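Local atomic coordinates of inactive Zymogen C11 Protease (PDB entry 6MZO), a protein that is an inactive zymogen of a clostripain-like C11 protease, a clan CD peptidase that, once activated, would probably cleave peptide bonds as a cysteine protease. Residues 170-173 against 174-177; 241-244 against 245-249; 248-251 against 252-255; 278-281 against 282-286. All blocks are in the same frame, centred on the assembly; numbering follows the deposited sequence.

Contact 1: 170-173 against 174-177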
ATOM      1  N   VAL A 170       7.081   4.121   3.601  1.00 21.54           N
ATOM      2  CA  VAL A 170       6.696   3.626   2.253  1.00 22.32           C
ATOM      3  C   VAL A 170       6.386   4.758   1.307  1.00 23.07           C
ATOM      4  O   VAL A 170       6.814   4.775   0.100  1.00 23.95           O
ATOM      5  CB  VAL A 170       5.470   2.633   2.375  1.00 22.14           C
ATOM      6  CG1 VAL A 170       4.794   2.393   0.993  1.00 22.62           C
ATOM      7  CG2 VAL A 170       5.903   1.367   3.093  1.00 26.32           C
ATOM      8  N   ALA A 171       5.567   5.719   1.755  1.00 22.11           N
ATOM      9  CA  ALA A 171       5.257   6.816   0.819  1.00 22.58           C
ATOM     10  C   ALA A 171       6.579   7.508   0.373  1.00 25.44           C
ATOM     11  O   ALA A 171       6.741   7.941  -0.827  1.00 25.61           O
ATOM     12  CB  ALA A 171       4.324   7.822   1.492  1.00 22.32           C
ATOM     13  N   TYR A 172       7.539   7.604   1.293  1.00 22.65           N
ATOM     14  CA  TYR A 172       8.782   8.264   0.939  1.00 25.42           C
ATOM     15  C   TYR A 172       9.586   7.394  -0.033  1.00 27.90           C
ATOM     16  O   TYR A 172      10.146   7.896  -1.058  1.00 27.58           O
ATOM     17  CB  TYR A 172       9.625   8.543   2.191  1.00 25.96           C
ATOM     18  CG  TYR A 172      10.825   9.409   1.947  1.00 24.54           C
ATOM     19  CD1 TYR A 172      10.668  10.749   1.616  1.00 25.29           C
ATOM     20  CD2 TYR A 172      12.101   8.934   2.172  1.00 26.40           C
ATOM     21  CE1 TYR A 172      11.796  11.577   1.476  1.00 24.67           C
ATOM     22  CE2 TYR A 172      13.288   9.760   1.988  1.00 27.58           C
ATOM     23  CZ  TYR A 172      13.056  11.090   1.678  1.00 27.23           C
ATOM     24  OH  TYR A 172      14.169  11.844   1.537  1.00 31.93           O
ATOM     25  N   ALA A 173       9.639   6.101   0.256  1.00 24.60           N
ATOM     26  CA  ALA A 173      10.486   5.186  -0.584  1.00 24.56           C
ATOM     27  C   ALA A 173       9.994   5.144  -2.025  1.00 24.88           C
ATOM     28  O   ALA A 173      10.849   4.963  -2.945  1.00 25.00           O
ATOM     29  CB  ALA A 173      10.489   3.769  -0.018  1.00 25.48           C
ATOM     30  N   PHE A 174       8.686   5.242  -2.205  1.00 22.50           N
ATOM     31  CA  PHE A 174       8.121   5.123  -3.569  1.00 22.25           C
ATOM     32  C   PHE A 174       7.848   6.444  -4.229  1.00 24.76           C
ATOM     33  O   PHE A 174       7.209   6.463  -5.302  1.00 26.46           O
ATOM     34  CB  PHE A 174       6.835   4.255  -3.567  1.00 21.74           C
ATOM     35  CG  PHE A 174       7.136   2.799  -3.255  1.00 23.25           C
ATOM     36  CD1 PHE A 174       7.208   2.351  -1.915  1.00 22.07           C
ATOM     37  CD2 PHE A 174       7.418   1.909  -4.264  1.00 26.17           C
ATOM     38  CE1 PHE A 174       7.542   1.045  -1.611  1.00 25.40           C
ATOM     39  CE2 PHE A 174       7.762   0.594  -3.984  1.00 25.95           C
ATOM     40  CZ  PHE A 174       7.843   0.159  -2.639  1.00 24.92           C
ATOM     41  N   ARG A 175       8.309   7.551  -3.641  1.00 26.54           N
ATOM     42  CA  ARG A 175       7.916   8.890  -4.151  1.00 24.51           C
ATOM     43  C   ARG A 175       8.393   9.141  -5.574  1.00 24.90           C
ATOM     44  O   ARG A 175       7.789   9.945  -6.273  1.00 28.84           O
ATOM     45  CB  ARG A 175       8.458   9.996  -3.226  1.00 24.90           C
ATOM     46  CG  ARG A 175       9.981  10.133  -3.244  1.00 26.38           C
ATOM     47  CD  ARG A 175      10.372  11.051  -2.055  1.00 28.22           C
ATOM     48  NE  ARG A 175      11.757  11.438  -2.098  1.00 29.71           N
ATOM     49  CZ  ARG A 175      12.782  10.623  -1.826  1.00 29.02           C
ATOM     50  NH1 ARG A 175      12.526   9.375  -1.492  1.00 32.95           N
ATOM     51  NH2 ARG A 175      14.054  11.009  -1.923  1.00 33.58           N
ATOM     52  N   GLY A 176       9.483   8.496  -5.939  1.00 24.83           N
ATOM     53  CA  GLY A 176      10.053   8.696  -7.261  1.00 29.15           C
ATOM     54  C   GLY A 176       9.433   7.882  -8.375  1.00 32.87           C
ATOM     55  O   GLY A 176       9.638   8.273  -9.569  1.00 31.67           O
ATOM     56  N   CYS A 177       8.685   6.806  -8.074  1.00 27.44           N
ATOM     57  CA  CYS A 177       8.176   5.990  -9.169  1.00 28.85           C
ATOM     58  C   CYS A 177       6.655   5.987  -9.303  1.00 24.74           C
ATOM     59  O   CYS A 177       6.116   5.277 -10.166  1.00 27.52           O
ATOM     60  CB  CYS A 177       8.674   4.562  -9.050  1.00 31.75           C
ATOM     61  SG  CYS A 177       8.007   3.787  -7.598  1.00 32.19           S
TER
HETATM   62  O   HOH W   1      11.275   6.299  -5.165  1.00 41.23           O
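The guanidinium of Arg175 lies flat on the ring of Tyr172, with planes only 3° apart and centres 3.8 Å apart, a cation-pi stack in which NH1 stands over the middle of the ring. The same NH1 donates to Tyr172 O at 2.8 Å, and that oxygen sits in the guanidinium plane, so one group serves the aromatic face and the carbonyl at once. Arg175 N reaches Tyr172 O as well, at 3.2 Å, from the opposite face of the carbonyl plane; two donors thus grip an oxygen that the ending helix leaves without its usual partner. A first torsion of 68° sets Arg175 CG between its own N and carbonyl carbon, folding the chain back over Tyr172. Phe174 N bonds to Val170 O at 3.0 Å, while Phe174 CD1 packs on Val170 CG1 at 3.8 Å, two apolar groups suited to a buried place. Water 1 links Ala173 O to Gly176 N. Farther out, Asp236 and Glu351 form salt bridges with Arg175, and Asp355 holds Tyr172 OH by a hydrogen bond. A leucine in place of Arg175 would probably cost both acidic residues this salt-bridge partner and the Tyr172 face its cation. The arrangement is a helix C-terminal turn with an arginine folded back on a tyrosine, where a short loop, 174-177, leads from helix 168-173 to strand 178-183 of the central sheet.

Contact 2: 241-244 against 245-249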
ATOM      1  N   THR A 241      10.513  18.597   6.746  1.00 33.71           N
ATOM      2  CA  THR A 241       9.866  19.190   7.884  1.00 32.98           C
ATOM      3  C   THR A 241      10.144  18.243   9.056  1.00 31.24           C
ATOM      4  O   THR A 241      10.436  18.675  10.165  1.00 34.16           O
ATOM      5  CB  THR A 241       8.386  19.378   7.633  1.00 33.74           C
ATOM      6  OG1 THR A 241       8.188  20.332   6.543  1.00 35.68           O
ATOM      7  CG2 THR A 241       7.706  19.868   8.877  1.00 36.55           C
ATOM      8  N   CYS A 242      10.067  16.920   8.804  1.00 30.57           N
ATOM      9  CA  CYS A 242      10.299  15.956   9.886  1.00 26.65           C
ATOM     10  C   CYS A 242      11.744  15.942  10.285  1.00 28.77           C
ATOM     11  O   CYS A 242      12.057  15.771  11.487  1.00 29.17           O
ATOM     12  CB  CYS A 242       9.848  14.539   9.457  1.00 24.96           C
ATOM     13  SG  CYS A 242       8.053  14.431   9.344  1.00 28.11           S
ATOM     14  N   ARG A 243      12.630  16.199   9.320  1.00 28.04           N
ATOM     15  CA  ARG A 243      14.038  16.194   9.655  1.00 31.37           C
ATOM     16  C   ARG A 243      14.324  17.202  10.778  1.00 31.54           C
ATOM     17  O   ARG A 243      15.130  16.911  11.728  1.00 32.76           O
ATOM     18  CB  ARG A 243      14.867  16.528   8.395  1.00 31.52           C
ATOM     19  CG  ARG A 243      16.388  16.566   8.691  1.00 35.35           C
ATOM     20  CD  ARG A 243      17.141  16.936   7.405  1.00 46.68           C
ATOM     21  NE  ARG A 243      16.609  16.192   6.286  1.00 56.96           N
ATOM     22  CZ  ARG A 243      16.032  16.728   5.210  1.00 62.81           C
ATOM     23  NH1 ARG A 243      15.975  18.054   5.068  1.00 65.87           N
ATOM     24  NH2 ARG A 243      15.534  15.921   4.270  1.00 60.68           N
ATOM     25  N   THR A 244      13.575  18.308  10.771  1.00 34.40           N
ATOM     26  CA  THR A 244      13.912  19.380  11.738  1.00 35.33           C
ATOM     27  C   THR A 244      13.675  18.944  13.179  1.00 32.70           C
ATOM     28  O   THR A 244      14.398  19.389  14.089  1.00 36.34           O
ATOM     29  CB  THR A 244      13.137  20.684  11.460  1.00 40.81           C
ATOM     30  OG1 THR A 244      11.740  20.484  11.688  1.00 45.42           O
ATOM     31  CG2 THR A 244      13.321  21.117  10.006  1.00 37.65           C
ATOM     32  N   LEU A 245      12.771  17.985  13.392  1.00 31.14           N
ATOM     33  CA  LEU A 245      12.499  17.536  14.745  1.00 29.55           C
ATOM     34  C   LEU A 245      13.143  16.199  15.057  1.00 33.41           C
ATOM     35  O   LEU A 245      13.288  15.869  16.230  1.00 33.26           O
ATOM     36  CB  LEU A 245      10.981  17.472  15.031  1.00 32.85           C
ATOM     37  CG  LEU A 245      10.104  16.410  14.322  1.00 30.21           C
ATOM     38  CD1 LEU A 245       9.502  15.432  15.309  1.00 28.45           C
ATOM     39  CD2 LEU A 245       8.975  17.031  13.526  1.00 30.60           C
ATOM     40  N   PHE A 246      13.561  15.424  14.052  1.00 28.56           N
ATOM     41  CA  PHE A 246      14.139  14.115  14.372  1.00 26.13           C
ATOM     42  C   PHE A 246      15.672  14.112  14.385  1.00 30.94           C
ATOM     43  O   PHE A 246      16.291  13.278  15.065  1.00 28.32           O
ATOM     44  CB  PHE A 246      13.635  13.066  13.362  1.00 25.00           C
ATOM     45  CG  PHE A 246      12.280  12.572  13.664  1.00 25.75           C
ATOM     46  CD1 PHE A 246      12.085  11.703  14.730  1.00 28.05           C
ATOM     47  CD2 PHE A 246      11.188  12.935  12.855  1.00 26.48           C
ATOM     48  CE1 PHE A 246      10.818  11.232  15.024  1.00 25.75           C
ATOM     49  CE2 PHE A 246       9.923  12.422  13.128  1.00 23.18           C
ATOM     50  CZ  PHE A 246       9.740  11.571  14.213  1.00 25.36           C
ATOM     51  N   HIS A 247      16.272  15.017  13.619  1.00 32.94           N
ATOM     52  CA  HIS A 247      17.708  14.886  13.338  1.00 34.82           C
ATOM     53  C   HIS A 247      18.566  15.169  14.574  1.00 33.40           C
ATOM     54  O   HIS A 247      19.791  14.871  14.570  1.00 34.43           O
ATOM     55  CB  HIS A 247      18.132  15.797  12.169  1.00 37.90           C
ATOM     56  CG  HIS A 247      18.239  17.247  12.531  1.00 42.40           C
ATOM     57  ND1 HIS A 247      17.326  17.892  13.337  1.00 44.54           N
ATOM     58  CD2 HIS A 247      19.176  18.169  12.223  1.00 51.90           C
ATOM     59  CE1 HIS A 247      17.693  19.146  13.511  1.00 49.49           C
ATOM     60  NE2 HIS A 247      18.823  19.336  12.858  1.00 55.25           N
ATOM     61  N   ASP A 248      17.983  15.728  15.642  1.00 31.16           N
ATOM     62  CA  ASP A 248      18.780  16.050  16.818  1.00 32.32           C
ATOM     63  C   ASP A 248      18.331  15.259  18.038  1.00 28.68           C
ATOM     64  O   ASP A 248      18.661  15.597  19.213  1.00 30.95           O
ATOM     65  CB  ASP A 248      18.757  17.569  17.095  1.00 39.12           C
ATOM     66  CG  ASP A 248      17.378  18.095  17.491  1.00 40.60           C
ATOM     67  OD1 ASP A 248      16.359  17.413  17.270  1.00 34.45           O
ATOM     68  OD2 ASP A 248      17.340  19.211  18.071  1.00 50.62           O
ATOM     69  N   LYS A 249      17.586  14.194  17.786  1.00 30.19           N
ATOM     70  CA  LYS A 249      17.037  13.401  18.914  1.00 28.94           C
ATOM     71  C   LYS A 249      17.998  12.223  19.138  1.00 29.98           C
ATOM     72  O   LYS A 249      18.307  11.492  18.174  1.00 27.45           O
ATOM     73  CB  LYS A 249      15.607  12.889  18.628  1.00 25.69           C
ATOM     74  CG  LYS A 249      14.520  14.010  18.461  1.00 26.52           C
ATOM     75  CD  LYS A 249      14.414  14.756  19.787  1.00 28.49           C
ATOM     76  CE  LYS A 249      13.466  15.987  19.667  1.00 33.63           C
ATOM     77  NZ  LYS A 249      13.840  17.058  18.647  1.00 32.57           N
TER
HETATM   78  O   HOH W   2      14.590  19.797  17.071  1.00 36.97           O
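A first torsion of 76° folds His247 CG back between its own N and carbonyl carbon, which lays the ring beside the Arg243 carbonyl, CG 3.2 Å from Arg243 O. The backbone-fixed CB of His247 touches Arg243 CG at 4.0 Å. Phe246 turns differently: with CG anti to its carbonyl carbon (chi1 -80°), CD2 reaches Cys242 CB at 4.0 Å, and that small side chain meets the ring at its edge. Leu245 CD1 sits over one face of the same ring, toward its rim. Near the end of the helix the bonding is mixed: Cys242 O accepts from Phe246 N and Leu245 N, and His247 N bonds to Arg243 O at 2.9 Å. Thr244 suits this surface turn because OG1 donates to Thr241 O at 2.7 Å. A type I turn runs from Phe246 to Lys249, and the lysine side chain at its end curls back; NZ donates to Leu245 O at 2.7 Å and makes a salt bridge with Asp248 OD1 at 2.9 Å, so a charged tip bonds to a carbonyl of the last turns. Arg243 NE bonds to Asp355 O. The apolar side of helix 235-246 packs between helices 278-283, 288-301 and 351-357, with Cys242 touching all three.

Contact 3: 248-251 against 252-255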
ATOM      1  N   ASP A 248      17.983  15.728  15.642  1.00 31.16           N
ATOM      2  CA  ASP A 248      18.780  16.050  16.818  1.00 32.32           C
ATOM      3  C   ASP A 248      18.331  15.259  18.038  1.00 28.68           C
ATOM      4  O   ASP A 248      18.661  15.597  19.213  1.00 30.95           O
ATOM      5  CB  ASP A 248      18.757  17.569  17.095  1.00 39.12           C
ATOM      6  CG  ASP A 248      17.378  18.095  17.491  1.00 40.60           C
ATOM      7  OD1 ASP A 248      16.359  17.413  17.270  1.00 34.45           O
ATOM      8  OD2 ASP A 248      17.340  19.211  18.071  1.00 50.62           O
ATOM      9  N   LYS A 249      17.586  14.194  17.786  1.00 30.19           N
ATOM     10  CA  LYS A 249      17.037  13.401  18.914  1.00 28.94           C
ATOM     11  C   LYS A 249      17.998  12.223  19.138  1.00 29.98           C
ATOM     12  O   LYS A 249      18.307  11.492  18.174  1.00 27.45           O
ATOM     13  CB  LYS A 249      15.607  12.889  18.628  1.00 25.69           C
ATOM     14  CG  LYS A 249      14.520  14.010  18.461  1.00 26.52           C
ATOM     15  CD  LYS A 249      14.414  14.756  19.787  1.00 28.49           C
ATOM     16  CE  LYS A 249      13.466  15.987  19.667  1.00 33.63           C
ATOM     17  NZ  LYS A 249      13.840  17.058  18.647  1.00 32.57           N
ATOM     18  N   THR A 250      18.442  12.050  20.366  1.00 27.06           N
ATOM     19  CA  THR A 250      19.272  10.888  20.648  1.00 27.51           C
ATOM     20  C   THR A 250      18.390   9.633  20.814  1.00 30.10           C
ATOM     21  O   THR A 250      17.160   9.728  20.972  1.00 29.32           O
ATOM     22  CB  THR A 250      20.088  11.066  21.929  1.00 31.96           C
ATOM     23  OG1 THR A 250      19.176  11.146  23.038  1.00 30.84           O
ATOM     24  CG2 THR A 250      21.000  12.334  21.868  1.00 29.08           C
ATOM     25  N   GLU A 251      19.008   8.450  20.773  1.00 32.14           N
ATOM     26  CA  GLU A 251      18.257   7.243  21.053  1.00 35.36           C
ATOM     27  C   GLU A 251      17.559   7.362  22.398  1.00 30.50           C
ATOM     28  O   GLU A 251      16.384   6.998  22.514  1.00 32.47           O
ATOM     29  CB  GLU A 251      19.153   5.986  21.058  1.00 43.38           C
ATOM     30  CG  GLU A 251      19.409   5.369  19.711  1.00 59.90           C
ATOM     31  CD  GLU A 251      19.703   3.876  19.822  1.00 73.93           C
ATOM     32  OE1 GLU A 251      20.127   3.438  20.918  1.00 75.57           O
ATOM     33  OE2 GLU A 251      19.473   3.145  18.824  1.00 80.58           O
ATOM     34  N   SER A 252      18.251   7.911  23.399  1.00 28.38           N
ATOM     35  CA  SER A 252      17.610   8.032  24.703  1.00 29.87           C
ATOM     36  C   SER A 252      16.380   8.961  24.657  1.00 31.05           C
ATOM     37  O   SER A 252      15.329   8.669  25.258  1.00 35.24           O
ATOM     38  CB  SER A 252      18.614   8.529  25.775  1.00 39.75           C
ATOM     39  OG  SER A 252      19.645   7.558  25.994  1.00 41.91           O
ATOM     40  N   ASP A 253      16.474  10.058  23.916  1.00 30.84           N
ATOM     41  CA  ASP A 253      15.279  10.912  23.671  1.00 30.37           C
ATOM     42  C   ASP A 253      14.110  10.134  23.020  1.00 32.07           C
ATOM     43  O   ASP A 253      12.951  10.305  23.386  1.00 32.13           O
ATOM     44  CB  ASP A 253      15.621  12.089  22.743  1.00 31.33           C
ATOM     45  CG  ASP A 253      16.659  13.037  23.300  1.00 32.73           C
ATOM     46  OD1 ASP A 253      16.837  13.145  24.548  1.00 33.50           O
ATOM     47  OD2 ASP A 253      17.297  13.728  22.472  1.00 36.56           O
ATOM     48  N   LEU A 254      14.406   9.322  22.012  1.00 26.20           N
ATOM     49  CA  LEU A 254      13.366   8.584  21.322  1.00 25.84           C
ATOM     50  C   LEU A 254      12.706   7.557  22.243  1.00 27.30           C
ATOM     51  O   LEU A 254      11.480   7.374  22.253  1.00 27.68           O
ATOM     52  CB  LEU A 254      13.949   7.886  20.076  1.00 28.35           C
ATOM     53  CG  LEU A 254      14.524   8.918  19.122  1.00 26.42           C
ATOM     54  CD1 LEU A 254      15.315   8.129  18.018  1.00 32.95           C
ATOM     55  CD2 LEU A 254      13.434   9.743  18.415  1.00 24.88           C
ATOM     56  N   PHE A 255      13.547   6.912  23.029  1.00 29.82           N
ATOM     57  CA  PHE A 255      13.079   5.817  23.856  1.00 30.42           C
ATOM     58  C   PHE A 255      12.244   6.335  25.011  1.00 31.47           C
ATOM     59  O   PHE A 255      11.477   5.585  25.619  1.00 34.25           O
ATOM     60  CB  PHE A 255      14.264   5.007  24.402  1.00 29.68           C
ATOM     61  CG  PHE A 255      15.039   4.217  23.335  1.00 31.20           C
ATOM     62  CD1 PHE A 255      14.522   4.031  22.047  1.00 29.75           C
ATOM     63  CD2 PHE A 255      16.268   3.685  23.644  1.00 33.98           C
ATOM     64  CE1 PHE A 255      15.252   3.322  21.129  1.00 34.31           C
ATOM     65  CE2 PHE A 255      17.005   2.944  22.730  1.00 36.65           C
ATOM     66  CZ  PHE A 255      16.491   2.761  21.458  1.00 34.81           C
TER
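A backbone carbonyl oxygen rests on an aromatic face: Glu251 O stands 3.2 Å above the plane of the Phe255 ring, offset toward its rim, while accepting Phe255 N at 2.9 Å. With CG anti to the carbonyl carbon (chi1 -68°), the ring is carried back along the first turn, beside the Glu251 side chain. The two side chains point the same way, and OE1 comes to 3.6 Å from CE2, with carboxylate and ring planes 50° apart. Glu251 OE2 bonds to a glycerol, probably from the crystallisation liquor. An alanine at Phe255 would probably uncover Glu251 O and leave the Glu251 carboxylate freer to swing. Thr250 and Asp253 form a capping box, the reciprocal exchange that starts many helices. Thr250 OG1 accepts from Asp253 N at 3.0 Å, a nearly straight bond of 167°, and Asp253 OD2 accepts from Thr250 N at 2.9 Å, met from above the carboxylate plane. Threonine suits the N-cap because its short hydroxyl can replace a missing carbonyl, and aspartate is just long enough to return to the cap's N-H; its negative charge would also sit favourably at the helix N-terminus. Lys249 CB packs on Leu254 CD2 at 3.8 Å, the first carbon of a chain whose amino group turns back to Leu245 O. Leu254, buried, also touches Leu285.

Contact 4: 278-281 against 282-286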
ATOM      1  N   PHE A 278       1.262   8.511  12.899  1.00 21.69           N
ATOM      2  CA  PHE A 278       2.344   9.423  12.628  1.00 20.35           C
ATOM      3  C   PHE A 278       2.261  10.769  13.355  1.00 20.81           C
ATOM      4  O   PHE A 278       3.162  11.180  13.995  1.00 20.84           O
ATOM      5  CB  PHE A 278       2.446   9.577  11.119  1.00 20.56           C
ATOM      6  CG  PHE A 278       3.665  10.277  10.621  1.00 22.85           C
ATOM      7  CD1 PHE A 278       4.827  10.310  11.323  1.00 23.55           C
ATOM      8  CD2 PHE A 278       3.637  10.865   9.406  1.00 22.46           C
ATOM      9  CE1 PHE A 278       5.931  10.919  10.812  1.00 25.24           C
ATOM     10  CE2 PHE A 278       4.732  11.482   8.885  1.00 22.37           C
ATOM     11  CZ  PHE A 278       5.886  11.508   9.591  1.00 21.04           C
ATOM     12  N   ASP A 279       1.121  11.422  13.238  1.00 22.73           N
ATOM     13  CA  ASP A 279       0.918  12.706  13.861  1.00 22.74           C
ATOM     14  C   ASP A 279       1.023  12.596  15.370  1.00 23.65           C
ATOM     15  O   ASP A 279       1.661  13.376  15.975  1.00 24.84           O
ATOM     16  CB  ASP A 279      -0.426  13.307  13.413  1.00 24.66           C
ATOM     17  CG  ASP A 279      -0.712  14.668  14.013  1.00 26.83           C
ATOM     18  OD1 ASP A 279      -0.912  14.754  15.188  1.00 28.54           O
ATOM     19  OD2 ASP A 279      -0.773  15.618  13.266  1.00 32.81           O
ATOM     20  N   ASP A 280       0.397  11.591  15.941  1.00 25.35           N
ATOM     21  CA  ASP A 280       0.442  11.380  17.360  1.00 27.23           C
ATOM     22  C   ASP A 280       1.896  11.259  17.841  1.00 25.60           C
ATOM     23  O   ASP A 280       2.280  11.908  18.755  1.00 27.34           O
ATOM     24  CB  ASP A 280      -0.381  10.162  17.732  1.00 26.03           C
ATOM     25  CG  ASP A 280      -0.732  10.097  19.210  1.00 29.48           C
ATOM     26  OD1 ASP A 280      -0.563  11.075  19.892  1.00 30.49           O
ATOM     27  OD2 ASP A 280      -1.172   9.052  19.627  1.00 29.00           O
ATOM     28  N   TYR A 281       2.676  10.435  17.176  1.00 22.73           N
ATOM     29  CA  TYR A 281       4.071  10.270  17.536  1.00 22.44           C
ATOM     30  C   TYR A 281       4.824  11.586  17.448  1.00 24.27           C
ATOM     31  O   TYR A 281       5.478  11.987  18.358  1.00 25.06           O
ATOM     32  CB  TYR A 281       4.729   9.246  16.632  1.00 19.07           C
ATOM     33  CG  TYR A 281       6.184   8.992  16.904  1.00 21.23           C
ATOM     34  CD1 TYR A 281       6.635   8.795  18.177  1.00 24.07           C
ATOM     35  CD2 TYR A 281       7.084   8.930  15.880  1.00 24.65           C
ATOM     36  CE1 TYR A 281       7.968   8.557  18.423  1.00 26.87           C
ATOM     37  CE2 TYR A 281       8.410   8.685  16.109  1.00 25.15           C
ATOM     38  CZ  TYR A 281       8.836   8.498  17.388  1.00 26.60           C
ATOM     39  OH  TYR A 281      10.139   8.260  17.628  1.00 30.83           O
ATOM     40  N   VAL A 282       4.730  12.238  16.313  1.00 23.37           N
ATOM     41  CA  VAL A 282       5.421  13.512  16.128  1.00 23.99           C
ATOM     42  C   VAL A 282       5.007  14.540  17.177  1.00 25.28           C
ATOM     43  O   VAL A 282       5.870  15.289  17.705  1.00 27.70           O
ATOM     44  CB  VAL A 282       5.155  14.084  14.633  1.00 24.02           C
ATOM     45  CG1 VAL A 282       5.507  15.559  14.571  1.00 27.37           C
ATOM     46  CG2 VAL A 282       5.967  13.292  13.643  1.00 24.24           C
ATOM     47  N   SER A 283       3.733  14.532  17.584  1.00 24.98           N
ATOM     48  CA  SER A 283       3.287  15.483  18.606  1.00 26.12           C
ATOM     49  C   SER A 283       4.006  15.298  19.977  1.00 27.09           C
ATOM     50  O   SER A 283       4.060  16.226  20.789  1.00 30.77           O
ATOM     51  CB  SER A 283       1.741  15.387  18.801  1.00 31.41           C
ATOM     52  OG  SER A 283       1.443  14.265  19.642  1.00 32.30           O
ATOM     53  N   ARG A 284       4.609  14.125  20.205  1.00 26.81           N
ATOM     54  CA  ARG A 284       5.369  13.848  21.435  1.00 30.08           C
ATOM     55  C   ARG A 284       6.790  14.368  21.420  1.00 32.49           C
ATOM     56  O   ARG A 284       7.436  14.465  22.464  1.00 35.67           O
ATOM     57  CB  ARG A 284       5.471  12.347  21.720  1.00 31.63           C
ATOM     58  CG  ARG A 284       4.184  11.564  21.687  1.00 32.68           C
ATOM     59  CD  ARG A 284       3.154  12.244  22.473  1.00 38.47           C
ATOM     60  NE  ARG A 284       1.820  11.734  22.173  1.00 39.54           N
ATOM     61  CZ  ARG A 284       0.970  11.282  23.094  1.00 47.99           C
ATOM     62  NH1 ARG A 284       1.327  11.285  24.405  1.00 53.39           N
ATOM     63  NH2 ARG A 284      -0.220  10.834  22.718  1.00 44.06           N
ATOM     64  N   LEU A 285       7.284  14.713  20.258  1.00 29.75           N
ATOM     65  CA  LEU A 285       8.681  15.106  20.078  1.00 29.10           C
ATOM     66  C   LEU A 285       8.826  16.536  19.582  1.00 29.53           C
ATOM     67  O   LEU A 285       9.805  17.215  19.939  1.00 32.18           O
ATOM     68  CB  LEU A 285       9.355  14.175  19.085  1.00 27.42           C
ATOM     69  CG  LEU A 285       9.610  12.748  19.609  1.00 29.55           C
ATOM     70  CD1 LEU A 285      10.080  11.883  18.465  1.00 28.68           C
ATOM     71  CD2 LEU A 285      10.699  12.757  20.706  1.00 30.64           C
ATOM     72  N   ALA A 286       7.868  16.980  18.757  1.00 26.57           N
ATOM     73  CA  ALA A 286       7.957  18.322  18.156  1.00 29.06           C
ATOM     74  C   ALA A 286       7.730  19.462  19.112  1.00 32.33           C
ATOM     75  O   ALA A 286       6.882  19.400  20.018  1.00 32.73           O
ATOM     76  CB  ALA A 286       6.919  18.441  16.996  1.00 28.10           C
TER
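Arg284 reaches back across one turn to Asp280. Its CB lies 3.4 Å from Tyr281 O and its CG 3.5 Å from Asp280 O; a bend at the second torsion (chi2 -48°) then turns the chain so that CD runs along the same carbonyl. NE makes only weak bonds, to Asp280 O and to Asp280 OD1. The firm one is at the tip, where NH2 donates to Asp280 OD1 at 2.9 Å, nearly straight at 166°, meeting the syn side of the oxygen while that oxygen stays in the guanidinium plane. Carboxylate and guanidinium planes are 52° apart, so this is a salt bridge resting chiefly on one nitrogen rather than a flat, two-pronged pairing. Asp280 OD2 accepts from Gln263 N, which fixes the carboxylate from its other oxygen. Ser283 OG donates to Asp280 O at 2.7 Å, a short hydroxyl able to serve a carbonyl of its own helix. Apolar contacts lie elsewhere: Val282 CG2 touches Phe278 CE1 at 3.7 Å, and Leu285 CD1 packs obliquely against Tyr281 CZ at 3.8 Å, branched aliphatics fitting beside broad rings. Phe278 also meets the ring of Phe294 edge-to-face, and Tyr281 leans on Ile333. The i to i+4 acid-arginine salt bridge is familiar in helices; here it lies near the C-terminal end of helix 278-283, whose apolar side chains pack on helices 235-246 and 288-301.

How the contacts relate
From the N terminus, contact 1 comes first, where a short loop leads from helix 168-173 to strand 178-183 of the central sheet. Each contact is a local turn, so none encloses another. Contact 2 lies at the C-terminal part of helix 235-246 and runs directly into contact 3, sharing Asp248 and Lys249, so the close of one helix leads to the start of helix 251-255. Contact 4, at the C-terminal part of helix 278-283, returns to both: Phe246 CE1 meets Leu285 CD1 at 3.6 Å, and Leu254 CD2 meets Tyr281 OH at 3.7 Å. Contact 1 touches none of these, but its Arg175 is bridged to Asp236, early in helix 235-246.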